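Local coordinates for protein putative exotoxin (superantigen) (Streptococcus pyogenes, PDB 1TY0) that probably acts as a secreted superantigen toxin that can use one common surface both to bind T-cell receptors and to dimerize, and that also binds zinc, at residues A[73-78]-A[130-135]; A[90-95]-A[193-198]. All blocks are in the same frame, centred on the assembly; numbering follows the deposited sequence.

How the interactions relate
Interactions 1 and 2 lie side by side at the seam between the OB-fold part and the beta-grasp part of the toxin, their centres about 11 Å apart. On the OB-fold side, strands 69-74 and 84-93 are antiparallel neighbours, and Phe-73 N lies 3.0 Å from Gly-90 O, probably a hydrogen bond. On the other side Ile-131 N, at the start of helix 131-146, lies 2.9 Å from Lys-194 O, again a probable hydrogen bond. The methyls Thr-130 CG2 and Thr-92 CG2 meet at 3.5 Å and join the two contacts directly. Both lie away from the zinc-binding residues His-169, His-203 and Asp-205.

Interaction 1: residues A[73-78]-A[130-135]; sequences FGLPYI and TIQEFD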
# COMPACT_ATOMS: atom_id res chain seq x y z
N PHE A 73 -0.69 7.53 -11.13
CA PHE A 73 -1.40 7.41 -9.86
C PHE A 73 -2.28 6.19 -10.04
O PHE A 73 -3.39 6.27 -10.58
CB PHE A 73 -2.28 8.61 -9.53
CG PHE A 73 -2.72 8.63 -8.09
CD1 PHE A 73 -3.73 7.78 -7.65
CD2 PHE A 73 -2.07 9.44 -7.16
CE1 PHE A 73 -4.07 7.73 -6.30
CE2 PHE A 73 -2.41 9.39 -5.80
CZ PHE A 73 -3.42 8.53 -5.38
N GLY A 74 -1.76 5.05 -9.61
CA GLY A 74 -2.50 3.81 -9.77
C GLY A 74 -2.41 2.93 -8.55
O GLY A 74 -1.44 2.99 -7.79
N LEU A 75 -3.42 2.09 -8.36
CA LEU A 75 -3.44 1.19 -7.22
C LEU A 75 -2.88 -0.16 -7.65
O LEU A 75 -3.39 -0.77 -8.60
CB LEU A 75 -4.87 1.05 -6.69
CG LEU A 75 -5.58 2.39 -6.48
CD1 LEU A 75 -6.98 2.16 -5.89
CD2 LEU A 75 -4.76 3.27 -5.55
N PRO A 76 -1.81 -0.63 -6.99
CA PRO A 76 -1.22 -1.93 -7.35
C PRO A 76 -2.18 -3.07 -7.06
O PRO A 76 -2.81 -3.10 -6.00
CB PRO A 76 0.03 -1.98 -6.49
CG PRO A 76 -0.41 -1.29 -5.23
CD PRO A 76 -1.16 -0.08 -5.78
N TYR A 77 -2.30 -4.02 -7.99
CA TYR A 77 -3.21 -5.14 -7.79
C TYR A 77 -2.49 -6.47 -7.55
O TYR A 77 -3.11 -7.47 -7.17
CB TYR A 77 -4.17 -5.26 -8.99
CG TYR A 77 -3.51 -5.49 -10.33
CD1 TYR A 77 -3.16 -6.78 -10.74
CD2 TYR A 77 -3.24 -4.43 -11.19
CE1 TYR A 77 -2.56 -7.00 -11.98
CE2 TYR A 77 -2.63 -4.64 -12.43
CZ TYR A 77 -2.30 -5.93 -12.82
OH TYR A 77 -1.70 -6.14 -14.04
N ILE A 78 -1.19 -6.48 -7.77
CA ILE A 78 -0.40 -7.69 -7.56
C ILE A 78 1.06 -7.31 -7.43
O ILE A 78 1.50 -6.30 -7.98
CB ILE A 78 -0.56 -8.68 -8.74
CG1 ILE A 78 -0.00 -10.04 -8.36
CG2 ILE A 78 0.16 -8.16 -9.98
CD1 ILE A 78 -0.84 -10.78 -7.34
N THR A 130 -6.70 11.20 -13.29
CA THR A 130 -7.57 10.07 -13.58
C THR A 130 -8.68 9.97 -12.55
O THR A 130 -8.53 10.42 -11.41
CB THR A 130 -6.79 8.73 -13.55
OG1 THR A 130 -6.27 8.50 -12.23
CG2 THR A 130 -5.65 8.75 -14.56
N ILE A 131 -9.80 9.40 -12.96
CA ILE A 131 -10.91 9.21 -12.04
C ILE A 131 -10.41 8.23 -10.98
O ILE A 131 -10.86 8.26 -9.85
CB ILE A 131 -12.15 8.65 -12.78
CG1 ILE A 131 -12.66 9.72 -13.74
CG2 ILE A 131 -13.23 8.25 -11.77
CD1 ILE A 131 -13.87 9.30 -14.56
N GLN A 132 -9.47 7.36 -11.35
CA GLN A 132 -8.91 6.41 -10.40
C GLN A 132 -8.33 7.16 -9.20
O GLN A 132 -8.55 6.77 -8.05
CB GLN A 132 -7.82 5.55 -11.05
CG GLN A 132 -7.14 4.60 -10.06
CD GLN A 132 -6.18 3.59 -10.71
OE1 GLN A 132 -5.66 2.69 -10.04
NE2 GLN A 132 -5.95 3.73 -12.02
N GLU A 133 -7.58 8.23 -9.45
CA GLU A 133 -6.99 8.99 -8.35
C GLU A 133 -8.07 9.64 -7.50
O GLU A 133 -8.03 9.60 -6.27
CB GLU A 133 -6.04 10.06 -8.88
CG GLU A 133 -5.40 10.87 -7.76
CD GLU A 133 -4.36 11.87 -8.25
OE1 GLU A 133 -3.87 11.73 -9.39
OE2 GLU A 133 -4.03 12.79 -7.47
N PHE A 134 -9.05 10.25 -8.17
CA PHE A 134 -10.13 10.91 -7.45
C PHE A 134 -10.93 9.89 -6.64
O PHE A 134 -11.24 10.11 -5.47
CB PHE A 134 -11.05 11.62 -8.44
CG PHE A 134 -11.96 12.63 -7.80
CD1 PHE A 134 -13.09 12.22 -7.10
CD2 PHE A 134 -11.68 13.99 -7.89
CE1 PHE A 134 -13.92 13.14 -6.49
CE2 PHE A 134 -12.52 14.92 -7.28
CZ PHE A 134 -13.64 14.50 -6.58
N ASP A 135 -11.25 8.76 -7.27
CA ASP A 135 -12.02 7.70 -6.63
C ASP A 135 -11.30 7.15 -5.40
O ASP A 135 -11.89 7.03 -4.32
CB ASP A 135 -12.29 6.58 -7.65
CG ASP A 135 -13.27 5.54 -7.15
OD1 ASP A 135 -14.11 5.86 -6.28
OD2 ASP A 135 -13.23 4.40 -7.66
O HOH W 1 -4.93 -0.04 -10.77
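Glu-133 lies over one face of the Phe-73 ring: its methylene CG stands 3.4 Å from the centroid of that ring, only 9° off the ring normal, a CH-pi contact. The two side chains cross at about a right angle, and the carboxylate is stacked almost parallel to the ring, with Glu-133 CD 3.5 Å from Phe-73 CD2. A glutamate suits this place because its aliphatic part covers the aromatic face while OE1 and OE2 form salt bridges with Lys-126 and Lys-137, which probably offset its charge. The second grip comes from Gln-132. With CG anti to the backbone N (chi1 176°) and the chain extended beyond it, the side chain reaches from the helix to the backbone of Gly-74 and Leu-75. There Leu-75 N donates to Gln-132 OE1 at 2.9 Å, a fairly straight bond in which the donor stands above the carbonyl plane. The same oxygen packs 3.4 Å from Gly-74 CA. A water sits within hydrogen-bonding distance of Gln-132 OE1 and Leu-75 O, and NE2 of the amide binds Tyr-88 O; held through both its oxygen and its nitrogen, the group is fixed in rotation. Phe-73 O is buried here with no hydrogen-bonding partner in the model. Behind these residues, Thr-130 sets the start of the helix as its N-cap: its OG1 accepts from Glu-133 N at 3.1 Å, satisfying a first-turn amide, which probably helps to place the glutamate over the ring. Leu-75 also packs on Phe-187 of helix 183-187. The arrangement is an interdomain junction of the staphylococcal/streptococcal superantigen fold, in which the capped first turn of a beta-grasp helix packs against an OB-fold strand and the residues that follow it.

Interaction 2: residues A[90-95]-A[193-198]; sequences GVTPSV and NKTINM
The flat carboxamide of Asn-193 lies beside the backbone of Gly-90 and Val-91, its CG 3.6 Å from Val-91 O. Which of its two polar atoms is oxygen and which nitrogen is doubtful in the model. CG lies anti to the backbone N (chi1 -155°), and this carries the amide across to the OB-fold strand. Gly-90 has a positive phi, 74°, a conformation that glycine adopts readily. Next along the chain, Thr-195 turns its hydroxyl back, OG1 donating to Asn-193 O at 2.9 Å and tying the bend ahead of strand 195-197. A water then donates to both sides, to Val-91 O at 2.9 Å and to Thr-195 OG1 at 2.7 Å, so this hydroxyl is donor and acceptor at once. The apolar share is small: Thr-92 CG2 rests 4.0 Å from Thr-195 CG2. Behind it, Ile-196 forms a backbone hydrogen bond with Phe-129 of strand 128-130. A threonine suits position 195, offering a methyl to Thr-92 and a hydroxyl to the water. What can be stated securely of the chemistry is a water spanning Val-91 O and Thr-195 OG1 beside a small methyl contact, which implies a partly water-mediated junction with little hydrophobic overlap.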
# COMPACT_ATOMS: atom_id res chain seq x y z
N GLY A 90 -4.36 4.83 -14.68
CA GLY A 90 -3.67 5.78 -13.81
C GLY A 90 -2.62 6.64 -14.50
O GLY A 90 -1.82 7.29 -13.84
N VAL A 91 -2.65 6.67 -15.83
CA VAL A 91 -1.65 7.41 -16.58
C VAL A 91 -2.19 8.67 -17.25
O VAL A 91 -3.14 8.61 -18.02
CB VAL A 91 -1.03 6.51 -17.67
CG1 VAL A 91 0.00 7.28 -18.48
CG2 VAL A 91 -0.38 5.29 -17.00
N THR A 92 -1.57 9.81 -16.94
CA THR A 92 -1.99 11.10 -17.51
C THR A 92 -0.79 11.87 -18.05
O THR A 92 0.34 11.68 -17.62
CB THR A 92 -2.67 12.00 -16.46
OG1 THR A 92 -1.81 12.14 -15.31
CG2 THR A 92 -4.01 11.43 -16.04
N PRO A 93 -1.05 12.76 -19.02
CA PRO A 93 0.05 13.55 -19.59
C PRO A 93 0.57 14.50 -18.52
O PRO A 93 -0.22 15.10 -17.79
CB PRO A 93 -0.63 14.30 -20.73
CG PRO A 93 -1.78 13.42 -21.11
CD PRO A 93 -2.29 12.97 -19.77
N SER A 94 1.88 14.63 -18.42
CA SER A 94 2.48 15.57 -17.47
C SER A 94 2.70 16.82 -18.31
O SER A 94 3.56 16.83 -19.19
CB SER A 94 3.82 15.04 -16.95
OG SER A 94 4.38 15.94 -16.01
N VAL A 95 1.93 17.87 -18.04
CA VAL A 95 2.04 19.09 -18.84
C VAL A 95 2.63 20.32 -18.15
O VAL A 95 2.76 21.38 -18.76
CB VAL A 95 0.67 19.48 -19.44
CG1 VAL A 95 0.18 18.36 -20.34
CG2 VAL A 95 -0.33 19.73 -18.32
N ASN A 193 -8.79 4.05 -18.07
CA ASN A 193 -7.92 5.21 -17.91
C ASN A 193 -8.71 6.52 -18.01
O ASN A 193 -8.19 7.51 -18.51
CB ASN A 193 -6.82 5.20 -18.98
CG ASN A 193 -5.56 5.96 -18.56
OD1 ASN A 193 -5.01 6.75 -19.34
ND2 ASN A 193 -5.09 5.71 -17.36
N LYS A 194 -9.96 6.51 -17.55
CA LYS A 194 -10.78 7.72 -17.62
C LYS A 194 -10.07 8.89 -16.97
O LYS A 194 -9.62 8.82 -15.83
CB LYS A 194 -12.15 7.49 -16.97
CG LYS A 194 -13.14 6.82 -17.90
CD LYS A 194 -14.55 6.83 -17.32
CE LYS A 194 -15.55 6.29 -18.33
NZ LYS A 194 -16.94 6.27 -17.78
N THR A 195 -10.01 9.99 -17.72
CA THR A 195 -9.30 11.17 -17.28
C THR A 195 -10.14 12.44 -17.33
O THR A 195 -11.03 12.58 -18.17
CB THR A 195 -8.04 11.34 -18.16
OG1 THR A 195 -7.17 10.22 -17.96
CG2 THR A 195 -7.31 12.63 -17.85
N ILE A 196 -9.85 13.36 -16.41
CA ILE A 196 -10.55 14.63 -16.32
C ILE A 196 -9.56 15.78 -16.21
O ILE A 196 -8.54 15.66 -15.52
CB ILE A 196 -11.45 14.70 -15.06
CG1 ILE A 196 -12.51 13.60 -15.11
CG2 ILE A 196 -12.10 16.08 -14.96
CD1 ILE A 196 -13.36 13.53 -13.85
N ASN A 197 -9.85 16.88 -16.88
CA ASN A 197 -8.99 18.06 -16.79
C ASN A 197 -9.59 18.88 -15.65
O ASN A 197 -10.78 19.19 -15.67
CB ASN A 197 -9.03 18.88 -18.09
CG ASN A 197 -8.54 18.10 -19.29
OD1 ASN A 197 -7.45 17.52 -19.26
ND2 ASN A 197 -9.33 18.08 -20.35
N MET A 198 -8.77 19.22 -14.66
CA MET A 198 -9.26 19.98 -13.51
C MET A 198 -10.05 21.23 -13.90
O MET A 198 -10.97 21.63 -13.18
CB MET A 198 -8.09 20.36 -12.60
CG MET A 198 -8.52 21.04 -11.31
SD MET A 198 -9.61 20.03 -10.28
CE MET A 198 -8.41 19.05 -9.38
O HOH W 2 -4.93 10.30 -19.46